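Local coordinates for protein YghZ aldo-keto reductase (Escherichia coli, PDB 3N6Q) that probably reduces aldehydes or ketones with a nicotinamide cofactor, as other aldo-keto reductases do, at residues 142-146 and 147-151; 207-210 and 211-214; 288-292 and 293-297. All coordinates share one frame; numbering follows the deposited sequence. Where two conformers were deposited one is given.

Contact 1: residues 142-146 and 147-151; sequences ENTPM and EETAS
Pro-145 and Met-146 meet Glu-148, Thr-149 and Ala-150 where helix 146-158 of the TIM barrel begins, with Pro-145 as its N-cap. Backbone bonds come first. Pro-145 O is shared by two weak bonds, one from Glu-148 N at 3.0 Å and one from Thr-149 N at 3.3 Å. One residue on, the first turn closes firmly: Ala-150 N reaches Met-146 O at 2.8 Å.

Van der Waals packing is led by Thr-144. Its first torsion (-66°) keeps OG1 beside the backbone N, where it bonds Asp-141, and turns CG2 to the helix. That methyl lies 3.9 Å from Glu-148 CB and 3.6 Å from Thr-149 OG1, its side chain crossing both partners at about a right angle.

Polar links reach further. A water donates to Thr-144 O and to Thr-149 OG1, tying the loop to the helix, while that same hydroxyl also bonds Gly-111 O. Glu-148 runs extended past Thr-144 and Pro-145, and its carboxylate is gripped by Arg-113 N and, across the subunit interface, by Tyr-164 OH and Gly-22 N of the second subunit; this helix start is thus part of the assembly contact.

Glu-147 instead bends at its second torsion (81°) and folds back, putting OE1 3.4 Å from Pro-145 CB.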
ATOM      1  N   GLU B 142      10.699 -22.383  15.453  1.00 17.70           N
ATOM      2  CA  GLU B 142       9.897 -22.491  16.729  1.00 20.13           C
ATOM      3  C   GLU B 142      10.031 -21.244  17.604  1.00 21.19           C
ATOM      4  O   GLU B 142       9.199 -20.958  18.494  1.00 20.92           O
ATOM      5  CB  GLU B 142      10.351 -23.713  17.511  1.00 20.89           C
ATOM      6  CG  GLU B 142       9.881 -24.996  16.848  1.00 29.92           C
ATOM      7  CD  GLU B 142      10.127 -26.248  17.703  1.00 43.69           C
ATOM      8  OE1 GLU B 142      10.575 -26.114  18.875  1.00 44.96           O
ATOM      9  OE2 GLU B 142       9.832 -27.355  17.194  1.00 46.62           O
ATOM     10  N   ASN B 143      11.039 -20.447  17.283  1.00 17.95           N
ATOM     11  CA  ASN B 143      11.335 -19.259  18.089  1.00 18.88           C
ATOM     12  C   ASN B 143      10.763 -17.946  17.543  1.00 20.57           C
ATOM     13  O   ASN B 143      10.934 -16.875  18.146  1.00 20.45           O
ATOM     14  CB  ASN B 143      12.870 -19.196  18.317  1.00 20.50           C
ATOM     15  CG  ASN B 143      13.388 -20.364  19.149  1.00 27.78           C
ATOM     16  OD1 ASN B 143      12.816 -20.708  20.189  1.00 30.57           O
ATOM     17  ND2 ASN B 143      14.447 -20.984  18.689  1.00 31.60           N
ATOM     18  N   THR B 144      10.079 -17.983  16.397  1.00 14.61           N
ATOM     19  CA  THR B 144       9.390 -16.798  15.934  1.00 15.46           C
ATOM     20  C   THR B 144       7.929 -17.153  15.991  1.00 16.55           C
ATOM     21  O   THR B 144       7.570 -18.190  15.418  1.00 16.00           O
ATOM     22  CB  THR B 144       9.752 -16.538  14.420  1.00 15.55           C
ATOM     23  OG1 THR B 144      11.166 -16.196  14.322  1.00 16.33           O
ATOM     24  CG2 THR B 144       9.041 -15.376  13.895  1.00 15.43           C
ATOM     25  N   PRO B 145       7.076 -16.278  16.541  1.00 17.62           N
ATOM     26  CA  PRO B 145       5.639 -16.574  16.490  1.00 18.07           C
ATOM     27  C   PRO B 145       5.163 -16.675  15.052  1.00 18.62           C
ATOM     28  O   PRO B 145       5.543 -15.879  14.185  1.00 14.91           O
ATOM     29  CB  PRO B 145       4.973 -15.372  17.173  1.00 19.72           C
ATOM     30  CG  PRO B 145       6.050 -14.468  17.616  1.00 19.93           C
ATOM     31  CD  PRO B 145       7.368 -14.916  17.066  1.00 17.53           C
ATOM     32  N   MET B 146       4.257 -17.606  14.771  1.00 14.58           N
ATOM     33  CA  MET B 146       3.820 -17.688  13.383  1.00 14.89           C
ATOM     34  C   MET B 146       3.031 -16.475  12.954  1.00 15.22           C
ATOM     35  O   MET B 146       2.910 -16.173  11.754  1.00 16.28           O
ATOM     36  CB  MET B 146       3.004 -19.001  13.187  1.00 16.27           C
ATOM     37  CG  MET B 146       3.893 -20.235  13.263  1.00 15.89           C
ATOM     38  SD  MET B 146       2.845 -21.684  12.764  1.00 24.93           S
ATOM     39  CE  MET B 146       2.201 -22.055  14.383  1.00 23.37           C
ATOM     40  N   GLU B 147       2.533 -15.686  13.906  1.00 13.81           N
ATOM     41  CA  GLU B 147       1.845 -14.478  13.492  1.00 13.85           C
ATOM     42  C   GLU B 147       2.866 -13.505  12.769  1.00 12.73           C
ATOM     43  O   GLU B 147       2.511 -12.761  11.833  1.00 13.21           O
ATOM     44  CB  GLU B 147       1.351 -13.743  14.716  1.00 18.07           C
ATOM     45  CG  GLU B 147       0.135 -14.410  15.377  1.00 22.36           C
ATOM     46  CD  GLU B 147       0.470 -15.620  16.300  1.00 33.05           C
ATOM     47  OE1 GLU B 147       1.648 -15.972  16.618  1.00 26.94           O
ATOM     48  OE2 GLU B 147      -0.536 -16.249  16.712  1.00 36.14           O
ATOM     49  N   GLU B 148       4.069 -13.485  13.289  1.00 14.46           N
ATOM     50  CA  GLU B 148       5.141 -12.627  12.691  1.00 14.63           C
ATOM     51  C   GLU B 148       5.515 -13.145  11.294  1.00 15.87           C
ATOM     52  O   GLU B 148       5.606 -12.382  10.340  1.00 13.42           O
ATOM     53  CB  GLU B 148       6.366 -12.592  13.606  1.00 12.38           C
ATOM     54  CG  GLU B 148       7.530 -11.709  12.950  1.00 12.42           C
ATOM     55  CD  GLU B 148       8.688 -11.425  13.914  1.00 18.03           C
ATOM     56  OE1 GLU B 148       8.506 -11.547  15.143  1.00 18.66           O
ATOM     57  OE2 GLU B 148       9.807 -11.140  13.439  1.00 16.23           O
ATOM     58  N   THR B 149       5.778 -14.452  11.185  1.00 12.28           N
ATOM     59  CA  THR B 149       6.084 -15.041   9.893  1.00 14.85           C
ATOM     60  C   THR B 149       4.925 -14.802   8.912  1.00 14.82           C
ATOM     61  O   THR B 149       5.161 -14.370   7.765  1.00 12.74           O
ATOM     62  CB  THR B 149       6.369 -16.528  10.071  1.00 14.82           C
ATOM     63  OG1 THR B 149       7.460 -16.685  10.997  1.00 17.47           O
ATOM     64  CG2 THR B 149       6.752 -17.180   8.734  1.00 17.79           C
ATOM     65  N   ALA B 150       3.664 -15.044   9.353  1.00 14.62           N
ATOM     66  CA  ALA B 150       2.501 -14.808   8.461  1.00 17.49           C
ATOM     67  C   ALA B 150       2.383 -13.392   7.995  1.00 16.62           C
ATOM     68  O   ALA B 150       1.981 -13.156   6.858  1.00 16.88           O
ATOM     69  CB  ALA B 150       1.161 -15.286   9.111  1.00 16.36           C
ATOM     70  N   SER B 151       2.600 -12.433   8.916  1.00 15.89           N
ATOM     71  CA  SER B 151       2.513 -11.002   8.608  0.50 14.41           C
ATOM     72  C   SER B 151       3.561 -10.642   7.576  1.00 16.26           C
ATOM     73  O   SER B 151       3.307  -9.843   6.666  1.00 14.78           O
ATOM     74  CB  SER B 151       2.788 -10.110   9.843  0.50 14.92           C
ATOM     75  OG  SER B 151       2.645  -8.732   9.471  0.50 10.63           O
TER
HETATM   76  O   HOH W   1       7.095 -18.729  12.713  1.00 17.64           O

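Contact 2: residues 207-210 and 211-214; sequences GLLD and TLQN
Leu-212 lies back over the preceding turn of helix 208-214, against Leu-208 and Leu-209, and with Thr-211 and Asp-210 it carries most of this contact between successive helix turns. Its CG sits anti to the carbonyl carbon (chi1 -59°), which swings the branch toward the helix start. There CG comes 4.0 Å from Leu-208 CG, while CD1 approaches Leu-209 CD2 at 4.1 Å; CD2 turns instead to Leu-208 CD1, so the fork spans both leucines. Beneath them Leu-212 N bonds Leu-208 O at 2.8 Å. The apolar group faces inward: Leu-208 and Leu-212 both rest on His-192 of strand 191-193 and on Thr-175 of helix 172-183.

Thr-211 works at the opening of the helix. Its N reaches Gly-207 O at 3.1 Å, and a water that donates to Gly-207 O also hydrogen-bonds Thr-211 OG1. Gly-207 O takes a further, weak bond from Asp-210 N. Gly-207 is the first residue to leave the helical path after helix 202-205 and the N-cap of the next helix, with a positive phi of 101°, where a beta carbon would run into the carbonyl oxygen of Ser-206.

Asp-210 contributes mainly through its backbone. Its O accepts Asn-214 N at 2.9 Å, and the Asn-214 side chain folds back over the same oxygen, CG lying 3.2 Å from Asp-210 O. Gln-213 N likewise bonds Leu-209 O.

The chemistry is that of an amphipathic helix: leucines supply the buried packing against the barrel, while Asp-210, Gln-213 and Asn-214 present polar groups on its exposed side, and the water at Gly-207 extends the hydrogen bonding of the first turn.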
ATOM      1  N   GLY B 207      -1.256 -36.884   8.697  1.00 23.27           N
ATOM      2  CA  GLY B 207      -2.453 -36.089   8.544  1.00 25.98           C
ATOM      3  C   GLY B 207      -2.272 -34.861   7.663  1.00 25.80           C
ATOM      4  O   GLY B 207      -3.240 -34.114   7.425  1.00 24.65           O
ATOM      5  N   LEU B 208      -1.036 -34.576   7.235  1.00 23.22           N
ATOM      6  CA  LEU B 208      -0.856 -33.406   6.306  1.00 21.06           C
ATOM      7  C   LEU B 208      -1.768 -33.386   5.065  1.00 19.54           C
ATOM      8  O   LEU B 208      -2.438 -32.366   4.731  1.00 17.71           O
ATOM      9  CB  LEU B 208       0.612 -33.220   5.877  1.00 17.35           C
ATOM     10  CG  LEU B 208       0.779 -31.843   5.204  1.00 21.20           C
ATOM     11  CD1 LEU B 208       0.500 -30.634   6.168  1.00 22.64           C
ATOM     12  CD2 LEU B 208       2.159 -31.732   4.580  1.00 21.17           C
ATOM     13  N   LEU B 209      -1.874 -34.520   4.398  1.00 22.08           N
ATOM     14  CA  LEU B 209      -2.698 -34.527   3.202  1.00 23.55           C
ATOM     15  C   LEU B 209      -4.194 -34.205   3.522  1.00 21.75           C
ATOM     16  O   LEU B 209      -4.825 -33.514   2.752  1.00 22.77           O
ATOM     17  CB  LEU B 209      -2.505 -35.816   2.355  1.00 27.74           C
ATOM     18  CG  LEU B 209      -1.205 -35.912   1.486  1.00 31.76           C
ATOM     19  CD1 LEU B 209      -1.311 -36.951   0.388  1.00 40.06           C
ATOM     20  CD2 LEU B 209      -0.823 -34.580   0.816  1.00 35.92           C
ATOM     21  N   ASP B 210      -4.668 -34.541   4.716  1.00 26.35           N
ATOM     22  CA  ASP B 210      -6.050 -34.183   5.142  1.00 26.10           C
ATOM     23  C   ASP B 210      -6.078 -32.632   5.282  1.00 24.50           C
ATOM     24  O   ASP B 210      -7.014 -31.986   4.847  1.00 24.08           O
ATOM     25  CB  ASP B 210      -6.411 -34.769   6.558  1.00 28.60           C
ATOM     26  CG  ASP B 210      -6.449 -36.322   6.618  1.00 33.85           C
ATOM     27  OD1 ASP B 210      -6.965 -36.873   5.647  1.00 28.40           O
ATOM     28  OD2 ASP B 210      -5.966 -36.972   7.642  1.00 35.22           O
ATOM     29  N   THR B 211      -5.112 -32.073   6.017  1.00 22.64           N
ATOM     30  CA  THR B 211      -5.045 -30.608   6.266  1.00 20.85           C
ATOM     31  C   THR B 211      -5.038 -29.842   4.914  1.00 17.21           C
ATOM     32  O   THR B 211      -5.801 -28.875   4.725  1.00 19.58           O
ATOM     33  CB  THR B 211      -3.819 -30.268   7.126  1.00 22.87           C
ATOM     34  OG1 THR B 211      -3.900 -31.006   8.354  1.00 24.16           O
ATOM     35  CG2 THR B 211      -3.801 -28.764   7.502  1.00 21.42           C
ATOM     36  N   LEU B 212      -4.239 -30.300   3.961  1.00 17.41           N
ATOM     37  CA  LEU B 212      -4.098 -29.574   2.670  1.00 18.50           C
ATOM     38  C   LEU B 212      -5.423 -29.621   1.907  1.00 21.12           C
ATOM     39  O   LEU B 212      -5.964 -28.597   1.452  1.00 19.04           O
ATOM     40  CB  LEU B 212      -2.940 -30.145   1.812  1.00 17.49           C
ATOM     41  CG  LEU B 212      -1.545 -30.095   2.478  1.00 17.57           C
ATOM     42  CD1 LEU B 212      -0.495 -30.507   1.445  1.00 15.06           C
ATOM     43  CD2 LEU B 212      -1.253 -28.608   3.021  1.00 16.52           C
ATOM     44  N   GLN B 213      -6.021 -30.811   1.837  1.00 23.10           N
ATOM     45  CA  GLN B 213      -7.330 -30.906   1.181  1.00 25.05           C
ATOM     46  C   GLN B 213      -8.425 -30.062   1.837  1.00 21.93           C
ATOM     47  O   GLN B 213      -9.179 -29.389   1.126  1.00 23.32           O
ATOM     48  CB  GLN B 213      -7.822 -32.367   1.117  1.00 27.30           C
ATOM     49  CG  GLN B 213      -9.073 -32.544   0.198  1.00 33.43           C
ATOM     50  CD  GLN B 213      -9.402 -34.015  -0.031  1.00 44.46           C
ATOM     51  OE1 GLN B 213      -9.505 -34.462  -1.184  1.00 52.02           O
ATOM     52  NE2 GLN B 213      -9.427 -34.798   1.057  1.00 41.68           N
ATOM     53  N   ASN B 214      -8.547 -30.131   3.154  1.00 23.68           N
ATOM     54  CA  ASN B 214      -9.576 -29.397   3.893  1.00 24.58           C
ATOM     55  C   ASN B 214      -9.470 -27.892   3.678  1.00 25.94           C
ATOM     56  O   ASN B 214     -10.454 -27.159   3.806  1.00 25.69           O
ATOM     57  CB  ASN B 214      -9.505 -29.734   5.394  1.00 27.01           C
ATOM     58  CG  ASN B 214      -9.977 -31.179   5.694  1.00 32.16           C
ATOM     59  OD1 ASN B 214     -10.523 -31.856   4.822  1.00 33.34           O
ATOM     60  ND2 ASN B 214      -9.633 -31.680   6.869  1.00 36.05           N
TER
HETATM   61  O   HOH W   2      -4.401 -33.685   9.925  1.00 39.58           O

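Contact 3: residues 288-292 and 293-297; sequences WLLKD and DRVTS
Val-295 packs its CG1 on Leu-290 CD2 at 4.2 Å, the two side chains crossing at about a right angle, in the loop of the TIM barrel that leads from helix 281-289 into strand 297-300. Its CB also sits 3.5 Å from Leu-289 O, at the end of the helix, so the chain folds back over the last turn.

The bend between them is an Asx turn. Asp-292 OD1 accepts Arg-294 N at 3.1 Å, the donor coming from above the carboxylate plane, 42° out of it. A chi1 of 58° sets the carboxylate between its own N and carbonyl carbon, facing the residues that follow. Arg-294 CG lies 3.1 Å from the same OD1, but its guanidinium leads away. With an alanine here the carboxylate is gone, and Arg-294 N would probably be left without this partner and the turn less firmly fixed.

From outside, Arg-16 ties the loop together by bonding the carbonyl oxygens of Leu-290, Asp-292 and Val-295. On the helix side, Lys-291 curls back: its NZ bonds Trp-288 O at 3.0 Å and stands 3.4 Å above the plane of the Trp-288 ring, over its centre.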
ATOM      1  N   TRP B 288       3.834 -42.796  -9.187  1.00 15.01           N
ATOM      2  CA  TRP B 288       3.223 -43.119  -7.905  1.00 14.56           C
ATOM      3  C   TRP B 288       2.771 -41.908  -7.125  1.00 16.22           C
ATOM      4  O   TRP B 288       1.690 -41.872  -6.579  1.00 14.21           O
ATOM      5  CB  TRP B 288       4.162 -43.994  -7.085  1.00 17.63           C
ATOM      6  CG  TRP B 288       3.535 -44.489  -5.803  1.00 19.94           C
ATOM      7  CD1 TRP B 288       2.928 -45.730  -5.578  1.00 21.49           C
ATOM      8  CD2 TRP B 288       3.535 -43.799  -4.541  1.00 19.80           C
ATOM      9  NE1 TRP B 288       2.510 -45.801  -4.233  1.00 22.10           N
ATOM     10  CE2 TRP B 288       2.844 -44.622  -3.599  1.00 21.23           C
ATOM     11  CE3 TRP B 288       4.008 -42.541  -4.124  1.00 19.56           C
ATOM     12  CZ2 TRP B 288       2.690 -44.247  -2.259  1.00 23.99           C
ATOM     13  CZ3 TRP B 288       3.816 -42.153  -2.806  1.00 25.70           C
ATOM     14  CH2 TRP B 288       3.148 -43.001  -1.880  1.00 27.71           C
ATOM     15  N   LEU B 289       3.610 -40.868  -7.089  1.00 15.57           N
ATOM     16  CA  LEU B 289       3.173 -39.621  -6.465  1.00 15.71           C
ATOM     17  C   LEU B 289       1.994 -39.011  -7.187  1.00 16.37           C
ATOM     18  O   LEU B 289       1.098 -38.449  -6.550  1.00 16.51           O
ATOM     19  CB  LEU B 289       4.383 -38.628  -6.425  1.00 15.23           C
ATOM     20  CG  LEU B 289       5.441 -39.034  -5.383  1.00 15.27           C
ATOM     21  CD1 LEU B 289       6.805 -38.282  -5.644  1.00 15.97           C
ATOM     22  CD2 LEU B 289       4.917 -38.634  -3.949  1.00 18.82           C
ATOM     23  N   LEU B 290       2.011 -39.065  -8.512  1.00 16.71           N
ATOM     24  CA  LEU B 290       1.041 -38.370  -9.360  1.00 15.97           C
ATOM     25  C   LEU B 290      -0.220 -39.265  -9.688  1.00 19.31           C
ATOM     26  O   LEU B 290      -1.021 -38.924 -10.577  1.00 20.41           O
ATOM     27  CB  LEU B 290       1.682 -38.047 -10.692  1.00 14.41           C
ATOM     28  CG  LEU B 290       2.709 -36.884 -10.590  1.00 13.10           C
ATOM     29  CD1 LEU B 290       3.424 -36.686 -11.900  1.00 13.68           C
ATOM     30  CD2 LEU B 290       2.023 -35.566 -10.081  1.00 15.02           C
ATOM     31  N   LYS B 291      -0.358 -40.372  -8.966  1.00 19.87           N
ATOM     32  CA  LYS B 291      -1.363 -41.409  -9.311  1.00 22.84           C
ATOM     33  C   LYS B 291      -2.774 -40.954  -9.008  1.00 27.57           C
ATOM     34  O   LYS B 291      -3.765 -41.567  -9.472  1.00 28.24           O
ATOM     35  CB  LYS B 291      -1.098 -42.687  -8.506  1.00 22.83           C
ATOM     36  CG  LYS B 291      -1.330 -42.551  -6.979  1.00 19.31           C
ATOM     37  CD  LYS B 291      -0.776 -43.849  -6.240  1.00 19.76           C
ATOM     38  CE  LYS B 291      -0.801 -43.768  -4.714  1.00 23.77           C
ATOM     39  NZ  LYS B 291       0.124 -42.672  -4.169  1.00 25.08           N
ATOM     40  N   ASP B 292      -2.875 -39.931  -8.165  1.00 26.88           N
ATOM     41  CA  ASP B 292      -4.160 -39.348  -7.840  1.00 29.56           C
ATOM     42  C   ASP B 292      -3.985 -37.829  -7.619  1.00 29.65           C
ATOM     43  O   ASP B 292      -2.914 -37.255  -7.896  1.00 29.10           O
ATOM     44  CB  ASP B 292      -4.720 -40.011  -6.578  1.00 29.18           C
ATOM     45  CG  ASP B 292      -3.774 -39.871  -5.369  1.00 36.40           C
ATOM     46  OD1 ASP B 292      -3.022 -38.838  -5.240  1.00 28.75           O
ATOM     47  OD2 ASP B 292      -3.797 -40.817  -4.536  1.00 36.60           O
ATOM     48  N   ASP B 293      -4.982 -37.180  -7.034  1.00 26.03           N
ATOM     49  CA  ASP B 293      -4.969 -35.740  -7.143  1.00 28.09           C
ATOM     50  C   ASP B 293      -4.480 -35.096  -5.871  1.00 26.23           C
ATOM     51  O   ASP B 293      -4.655 -33.918  -5.697  1.00 29.10           O
ATOM     52  CB  ASP B 293      -6.331 -35.206  -7.574  1.00 28.13           C
ATOM     53  CG  ASP B 293      -7.377 -35.358  -6.501  1.00 36.35           C
ATOM     54  OD1 ASP B 293      -7.053 -35.833  -5.373  1.00 37.75           O
ATOM     55  OD2 ASP B 293      -8.553 -34.986  -6.789  1.00 46.91           O
ATOM     56  N   ARG B 294      -3.816 -35.877  -5.023  1.00 24.70           N
ATOM     57  CA  ARG B 294      -3.331 -35.415  -3.707  1.00 25.19           C
ATOM     58  C   ARG B 294      -2.026 -34.606  -3.867  1.00 24.61           C
ATOM     59  O   ARG B 294      -1.540 -33.942  -2.915  1.00 26.15           O
ATOM     60  CB  ARG B 294      -3.014 -36.638  -2.823  1.00 28.37           C
ATOM     61  CG  ARG B 294      -4.231 -37.587  -2.628  1.00 31.93           C
ATOM     62  CD  ARG B 294      -5.255 -37.019  -1.591  1.00 38.27           C
ATOM     63  NE  ARG B 294      -5.084 -37.666  -0.301  1.00 38.81           N
ATOM     64  CZ  ARG B 294      -5.583 -37.236   0.862  1.00 45.56           C
ATOM     65  NH1 ARG B 294      -6.363 -36.169   0.942  1.00 36.25           N
ATOM     66  NH2 ARG B 294      -5.295 -37.908   1.978  1.00 50.14           N
ATOM     67  N   VAL B 295      -1.417 -34.731  -5.034  1.00 20.13           N
ATOM     68  CA  VAL B 295      -0.137 -34.078  -5.274  1.00 18.37           C
ATOM     69  C   VAL B 295      -0.337 -33.193  -6.486  1.00 19.55           C
ATOM     70  O   VAL B 295      -0.801 -33.660  -7.539  1.00 18.75           O
ATOM     71  CB  VAL B 295       0.969 -35.122  -5.479  1.00 17.11           C
ATOM     72  CG1 VAL B 295       2.292 -34.488  -6.045  1.00 14.70           C
ATOM     73  CG2 VAL B 295       1.295 -35.820  -4.155  1.00 18.95           C
ATOM     74  N   THR B 296      -0.014 -31.905  -6.357  1.00 15.61           N
ATOM     75  CA  THR B 296      -0.105 -30.980  -7.499  1.00 15.06           C
ATOM     76  C   THR B 296       1.039 -31.132  -8.509  1.00 15.69           C
ATOM     77  O   THR B 296       0.836 -31.018  -9.749  1.00 16.00           O
ATOM     78  CB  THR B 296      -0.072 -29.492  -6.950  1.00 12.55           C
ATOM     79  OG1 THR B 296      -0.977 -29.378  -5.846  1.00 15.62           O
ATOM     80  CG2 THR B 296      -0.452 -28.517  -8.024  1.00 17.16           C
ATOM     81  N   SER B 297       2.242 -31.407  -8.013  1.00 15.91           N
ATOM     82  CA  SER B 297       3.438 -31.441  -8.868  1.00 13.86           C
ATOM     83  C   SER B 297       4.533 -32.178  -8.128  1.00 12.91           C
ATOM     84  O   SER B 297       4.490 -32.305  -6.866  1.00 16.09           O
ATOM     85  CB  SER B 297       3.853 -29.961  -9.210  1.00 13.46           C
ATOM     86  OG  SER B 297       4.908 -29.968 -10.182  1.00 16.88           O
TER

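How the contacts relate
Along the chain the three come in series, all inside the one TIM barrel. Contact 1 follows strand 132-137 and opens helix 146-158; contact 2 forms the helix just before strand 218-221; contact 3 is the loop entering strand 297-300, which pairs in parallel with 218-221. Contacts 2 and 3 are therefore neighbours, with centres 14 Å apart, and they touch where Arg-294 packs on Leu-209 and Gln-213. Contact 1 is more remote, its centre 21 Å from that of contact 2 and 30 Å from contact 3. Helix 172-183 lies against both contacts 1 and 2. Contacts 2 and 3 thus join the approaches to two adjoining barrel strands, while contact 1 alone reaches another subunit.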